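Local atomic coordinates of putative exported protein (Burkholderia pseudomallei, PDB entry 4JGB), a protein that probably binds NAD(P)H through a Rossmann-type domain and may act as an oxidoreductase on CH-NH groups. Residues Met16-His30 / Ala188-Glu200. Numbering follows the deposited sequence.
With SO4 (sulfate ion), chain D.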
loop_
_atom_site.group_PDB
_atom_site.type_symbol
_atom_site.label_atom_id
_atom_site.label_comp_id
_atom_site.label_asym_id
_atom_site.label_seq_id
_atom_site.Cartn_x
_atom_site.Cartn_y
_atom_site.Cartn_z
ATOM N N MET A 16 5.219 -11.027 -0.203
ATOM C CA MET A 16 4.031 -11.814 0.002
ATOM C C MET A 16 2.803 -10.982 -0.442
ATOM O O MET A 16 1.914 -11.475 -1.184
ATOM C CB MET A 16 4.006 -12.187 1.503
ATOM C CG MET A 16 2.976 -13.203 1.898
ATOM S SD MET A 16 1.402 -12.341 2.019
ATOM C CE MET A 16 1.455 -11.725 3.694
ATOM N N ILE A 17 2.765 -9.716 -0.024
ATOM C CA ILE A 17 1.686 -8.806 -0.457
ATOM C C ILE A 17 1.892 -8.306 -1.880
ATOM O O ILE A 17 0.957 -8.280 -2.710
ATOM C CB ILE A 17 1.535 -7.598 0.496
ATOM C CG1 ILE A 17 1.200 -8.096 1.909
ATOM C CG2 ILE A 17 0.470 -6.630 -0.038
ATOM C CD1 ILE A 17 1.095 -6.984 2.968
ATOM N N GLY A 18 3.122 -7.898 -2.159
ATOM C CA GLY A 18 3.445 -7.272 -3.429
ATOM C C GLY A 18 3.285 -8.196 -4.626
ATOM O O GLY A 18 2.778 -7.772 -5.661
ATOM N N SER A 19 3.731 -9.441 -4.505
ATOM C CA SER A 19 3.577 -10.427 -5.591
ATOM C C SER A 19 2.097 -10.677 -5.950
ATOM O O SER A 19 1.751 -10.898 -7.111
ATOM C CB SER A 19 4.250 -11.738 -5.205
ATOM O OG SER A 19 3.570 -12.340 -4.099
ATOM N N ARG A 20 1.227 -10.608 -4.945
ATOM C CA ARG A 20 -0.225 -10.812 -5.142
ATOM C C ARG A 20 -0.880 -9.606 -5.792
ATOM O O ARG A 20 -1.785 -9.721 -6.628
ATOM C CB ARG A 20 -0.864 -11.181 -3.814
ATOM C CG ARG A 20 -0.653 -12.652 -3.546
ATOM C CD ARG A 20 -0.726 -13.053 -2.095
ATOM N NE ARG A 20 -0.403 -14.479 -1.918
ATOM C CZ ARG A 20 0.810 -14.959 -1.649
ATOM N NH1 ARG A 20 1.840 -14.146 -1.559
ATOM N NH2 ARG A 20 0.995 -16.261 -1.498
ATOM N N ILE A 21 -0.382 -8.428 -5.450
ATOM C CA ILE A 21 -0.810 -7.220 -6.120
ATOM C C ILE A 21 -0.409 -7.265 -7.605
ATOM O O ILE A 21 -1.248 -7.020 -8.467
ATOM C CB ILE A 21 -0.278 -5.949 -5.394
ATOM C CG1 ILE A 21 -0.940 -5.833 -4.012
ATOM C CG2 ILE A 21 -0.507 -4.706 -6.265
ATOM C CD1 ILE A 21 -0.396 -4.736 -3.095
ATOM N N ALA A 22 0.851 -7.590 -7.904
ATOM C CA ALA A 22 1.298 -7.626 -9.286
ATOM C C ALA A 22 0.503 -8.617 -10.112
ATOM O O ALA A 22 0.154 -8.331 -11.238
ATOM C CB ALA A 22 2.803 -7.951 -9.382
ATOM N N ALA A 23 0.241 -9.790 -9.563
ATOM C CA ALA A 23 -0.486 -10.839 -10.286
ATOM C C ALA A 23 -1.961 -10.461 -10.489
ATOM O O ALA A 23 -2.568 -10.752 -11.551
ATOM C CB ALA A 23 -0.378 -12.160 -9.521
ATOM N N GLU A 24 -2.540 -9.832 -9.463
ATOM C CA GLU A 24 -3.939 -9.364 -9.528
ATOM C C GLU A 24 -4.090 -8.297 -10.600
ATOM O O GLU A 24 -5.097 -8.281 -11.326
ATOM C CB GLU A 24 -4.420 -8.824 -8.167
ATOM C CG GLU A 24 -5.869 -8.316 -8.123
ATOM C CD GLU A 24 -6.921 -9.384 -8.454
ATOM O OE1 GLU A 24 -6.725 -10.541 -8.065
ATOM O OE2 GLU A 24 -7.982 -9.051 -9.052
ATOM N N ALA A 25 -3.110 -7.403 -10.710
ATOM C CA ALA A 25 -3.182 -6.370 -11.732
ATOM C C ALA A 25 -2.939 -6.950 -13.141
ATOM O O ALA A 25 -3.702 -6.651 -14.061
ATOM C CB ALA A 25 -2.235 -5.218 -11.430
ATOM N N ALA A 26 -1.918 -7.801 -13.281
ATOM C CA ALA A 26 -1.622 -8.468 -14.575
ATOM C C ALA A 26 -2.802 -9.277 -15.109
ATOM O O ALA A 26 -3.116 -9.195 -16.291
ATOM C CB ALA A 26 -0.380 -9.354 -14.480
ATOM N N ARG A 27 -3.483 -10.042 -14.242
ATOM C CA ARG A 27 -4.528 -10.928 -14.722
ATOM C C ARG A 27 -5.750 -10.131 -15.235
ATOM O O ARG A 27 -6.599 -10.706 -15.951
ATOM C CB ARG A 27 -4.949 -11.938 -13.649
ATOM C CG ARG A 27 -5.779 -11.390 -12.467
ATOM C CD ARG A 27 -5.930 -12.476 -11.388
ATOM N NE ARG A 27 -6.815 -13.559 -11.854
ATOM C CZ ARG A 27 -6.994 -14.755 -11.272
ATOM N NH1 ARG A 27 -6.355 -15.103 -10.159
ATOM N NH2 ARG A 27 -7.846 -15.626 -11.830
ATOM N N ARG A 28 -5.816 -8.838 -14.882
ATOM C CA ARG A 28 -6.911 -7.937 -15.313
ATOM C C ARG A 28 -6.565 -7.240 -16.636
ATOM O O ARG A 28 -7.401 -6.554 -17.247
ATOM C CB ARG A 28 -7.201 -6.858 -14.247
ATOM C CG ARG A 28 -7.627 -7.400 -12.882
ATOM C CD ARG A 28 -7.954 -6.257 -11.898
ATOM N NE ARG A 28 -8.246 -6.764 -10.559
ATOM C CZ ARG A 28 -8.955 -6.135 -9.608
ATOM N NH1 ARG A 28 -9.477 -4.931 -9.796
ATOM N NH2 ARG A 28 -9.131 -6.739 -8.442
ATOM N N GLY A 29 -5.318 -7.380 -17.062
ATOM C CA GLY A 29 -4.884 -6.770 -18.342
ATOM C C GLY A 29 -4.159 -5.442 -18.117
ATOM O O GLY A 29 -3.818 -4.753 -19.083
ATOM N N HIS A 30 -3.893 -5.080 -16.851
ATOM C CA HIS A 30 -3.047 -3.895 -16.594
ATOM C C HIS A 30 -1.627 -4.243 -16.979
ATOM O O HIS A 30 -1.237 -5.409 -16.889
ATOM C CB HIS A 30 -3.138 -3.423 -15.128
ATOM C CG HIS A 30 -4.519 -3.008 -14.715
ATOM N ND1 HIS A 30 -5.229 -2.030 -15.377
ATOM C CD2 HIS A 30 -5.312 -3.426 -13.701
ATOM C CE1 HIS A 30 -6.404 -1.878 -14.799
ATOM N NE2 HIS A 30 -6.471 -2.699 -13.767
ATOM N N ALA A 188 -4.224 -12.345 1.697
ATOM C CA ALA A 188 -3.356 -11.491 0.930
ATOM C C ALA A 188 -3.919 -11.348 -0.510
ATOM O O ALA A 188 -3.817 -10.297 -1.135
ATOM C CB ALA A 188 -1.919 -12.052 0.958
ATOM N N GLU A 189 -4.555 -12.406 -0.991
ATOM C CA GLU A 189 -5.182 -12.434 -2.316
ATOM C C GLU A 189 -6.346 -11.451 -2.316
ATOM O O GLU A 189 -6.500 -10.675 -3.274
ATOM C CB GLU A 189 -5.711 -13.862 -2.673
ATOM C CG GLU A 189 -4.663 -14.983 -2.876
ATOM C CD GLU A 189 -3.932 -15.365 -1.591
ATOM O OE1 GLU A 189 -4.459 -15.034 -0.499
ATOM O OE2 GLU A 189 -2.813 -15.969 -1.687
ATOM N N ASP A 190 -7.200 -11.521 -1.285
ATOM C CA ASP A 190 -8.307 -10.567 -1.183
ATOM C C ASP A 190 -7.833 -9.121 -0.988
ATOM O O ASP A 190 -8.392 -8.207 -1.594
ATOM C CB ASP A 190 -9.346 -10.978 -0.138
ATOM C CG ASP A 190 -10.283 -12.063 -0.665
ATOM O OD1 ASP A 190 -10.516 -12.099 -1.897
ATOM O OD2 ASP A 190 -10.769 -12.887 0.138
ATOM N N TYR A 191 -6.831 -8.903 -0.138
ATOM C CA TYR A 191 -6.259 -7.554 0.005
ATOM C C TYR A 191 -5.793 -7.011 -1.356
ATOM O O TYR A 191 -6.054 -5.838 -1.706
ATOM C CB TYR A 191 -5.113 -7.546 1.024
ATOM C CG TYR A 191 -4.403 -6.210 1.108
ATOM C CD1 TYR A 191 -4.813 -5.228 2.027
ATOM C CD2 TYR A 191 -3.264 -5.952 0.317
ATOM C CE1 TYR A 191 -4.135 -4.009 2.113
ATOM C CE2 TYR A 191 -2.597 -4.729 0.382
ATOM C CZ TYR A 191 -3.034 -3.772 1.275
ATOM O OH TYR A 191 -2.348 -2.581 1.354
ATOM N N ALA A 192 -5.154 -7.874 -2.143
ATOM C CA ALA A 192 -4.726 -7.499 -3.489
ATOM C C ALA A 192 -5.955 -7.143 -4.403
ATOM O O ALA A 192 -5.928 -6.162 -5.151
ATOM C CB ALA A 192 -3.869 -8.618 -4.096
ATOM N N ILE A 193 -7.030 -7.924 -4.335
ATOM C CA ILE A 193 -8.276 -7.512 -5.030
ATOM C C ILE A 193 -8.653 -6.077 -4.610
ATOM O O ILE A 193 -8.816 -5.228 -5.457
ATOM C CB ILE A 193 -9.451 -8.507 -4.833
ATOM C CG1 ILE A 193 -9.073 -9.879 -5.455
ATOM C CG2 ILE A 193 -10.748 -7.917 -5.437
ATOM C CD1 ILE A 193 -10.087 -11.001 -5.378
ATOM N N ALA A 194 -8.800 -5.829 -3.316
ATOM C CA ALA A 194 -9.104 -4.487 -2.801
ATOM C C ALA A 194 -8.174 -3.379 -3.304
ATOM O O ALA A 194 -8.639 -2.282 -3.685
ATOM C CB ALA A 194 -9.158 -4.480 -1.274
ATOM N N PHE A 195 -6.872 -3.675 -3.318
ATOM C CA PHE A 195 -5.832 -2.685 -3.541
ATOM C C PHE A 195 -5.924 -2.279 -5.008
ATOM O O PHE A 195 -5.987 -1.077 -5.342
ATOM C CB PHE A 195 -4.451 -3.303 -3.198
ATOM C CG PHE A 195 -3.291 -2.333 -3.221
ATOM C CD1 PHE A 195 -2.672 -1.975 -4.425
ATOM C CD2 PHE A 195 -2.750 -1.850 -2.030
ATOM C CE1 PHE A 195 -1.565 -1.135 -4.433
ATOM C CE2 PHE A 195 -1.639 -0.998 -2.048
ATOM C CZ PHE A 195 -1.040 -0.660 -3.253
ATOM N N VAL A 196 -5.989 -3.287 -5.880
ATOM C CA VAL A 196 -6.088 -3.035 -7.322
ATOM C C VAL A 196 -7.475 -2.440 -7.699
ATOM O O VAL A 196 -7.561 -1.609 -8.610
ATOM C CB VAL A 196 -5.760 -4.320 -8.138
ATOM C CG1 VAL A 196 -6.031 -4.092 -9.617
ATOM C CG2 VAL A 196 -4.300 -4.781 -7.931
ATOM N N ASP A 197 -8.549 -2.831 -7.004
ATOM C CA ASP A 197 -9.886 -2.195 -7.238
ATOM C C ASP A 197 -9.744 -0.695 -6.939
ATOM O O ASP A 197 -10.305 0.155 -7.637
ATOM C CB ASP A 197 -11.000 -2.735 -6.299
ATOM C CG ASP A 197 -11.530 -4.115 -6.681
ATOM O OD1 ASP A 197 -11.306 -4.629 -7.792
ATOM O OD2 ASP A 197 -12.225 -4.687 -5.825
ATOM N N GLU A 198 -8.985 -0.372 -5.903
ATOM C CA GLU A 198 -8.863 1.016 -5.462
ATOM C C GLU A 198 -8.049 1.833 -6.451
ATOM O O GLU A 198 -8.370 2.991 -6.718
ATOM C CB GLU A 198 -8.304 1.138 -4.027
ATOM C CG GLU A 198 -8.112 2.588 -3.519
ATOM C CD GLU A 198 -9.324 3.511 -3.756
ATOM O OE1 GLU A 198 -10.461 2.993 -3.895
ATOM O OE2 GLU A 198 -9.143 4.763 -3.788
ATOM N N ILE A 199 -7.005 1.214 -6.996
ATOM C CA ILE A 199 -6.261 1.783 -8.133
ATOM C C ILE A 199 -7.185 2.166 -9.290
ATOM O O ILE A 199 -7.033 3.240 -9.865
ATOM C CB ILE A 199 -5.144 0.834 -8.635
ATOM C CG1 ILE A 199 -4.041 0.702 -7.563
ATOM C CG2 ILE A 199 -4.561 1.323 -9.968
ATOM C CD1 ILE A 199 -2.888 -0.193 -7.961
ATOM N N GLU A 200 -8.146 1.307 -9.612
ATOM C CA GLU A 200 -9.095 1.560 -10.711
ATOM C C GLU A 200 -10.195 2.540 -10.309
ATOM O O GLU A 200 -10.574 3.361 -11.101
ATOM C CB GLU A 200 -9.773 0.264 -11.152
ATOM C CG GLU A 200 -8.856 -0.700 -11.894
ATOM C CD GLU A 200 -9.401 -2.116 -11.894
ATOM O OE1 GLU A 200 -10.558 -2.321 -11.454
ATOM O OE2 GLU A 200 -8.653 -3.028 -12.318
HETATM S S SO4 D . 5.978 -8.809 2.583
HETATM O O1 SO4 D . 4.649 -8.506 1.954
HETATM O O2 SO4 D . 6.657 -9.999 1.991
HETATM O O3 SO4 D . 6.904 -7.632 2.468
HETATM O O4 SO4 D . 5.777 -9.047 4.040
HETATM O O HOH W 1 -5.731 -11.723 -5.733
#
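I21 is the knob of this helix-helix contact, seated in a hole formed by Y191, A192, F195 and V196. Its CG1 lies anti to the carbonyl carbon (chi1 -67°) and the chain runs on extended, which carries CD1 over the centre of the F195 ring, 3.7 Å from the centroid, in a CH-pi contact. The same methyl meets the edge of the Y191 ring. Packing is tight here: A192 CB rests 3.5 Å from the backbone O of R20, and the segment axes approach to 8.5 Å, crossing at -55°, consistent with the small side chain of A192.

Beyond this apolar centre the contact becomes polar, with E24 and H30 buried and R28, D197 and E200 partly open to solvent. E24 OE2 takes both NE and NH2 of R28 side-on, holding the guanidinium flat with one face against V196 CG1; E24 OE1 also salt-bridges R165, giving this buried carboxylate a second arginine. R28 NH1 then reaches D197 OD1 at 2.7 Å and, weakly, E200. The nearly straight bond from H30 NE2 to the anti lone pair of E200 OE2 (2.6 Å) probably helps orient that carboxylate. At the other, partly exposed end R20 NE meets E189 OE2 from above the carboxylate plane (2.8 Å), while R20 NH1 bonds M16 O; a water joins E24 OE1 to E189 O.

Helices 16-27 and 188-201 thus lie side by side on one face of the Rossmann-like sheet, A22 and A25 resting on strand 7-11, and Y191 and F195 on strand 101-105.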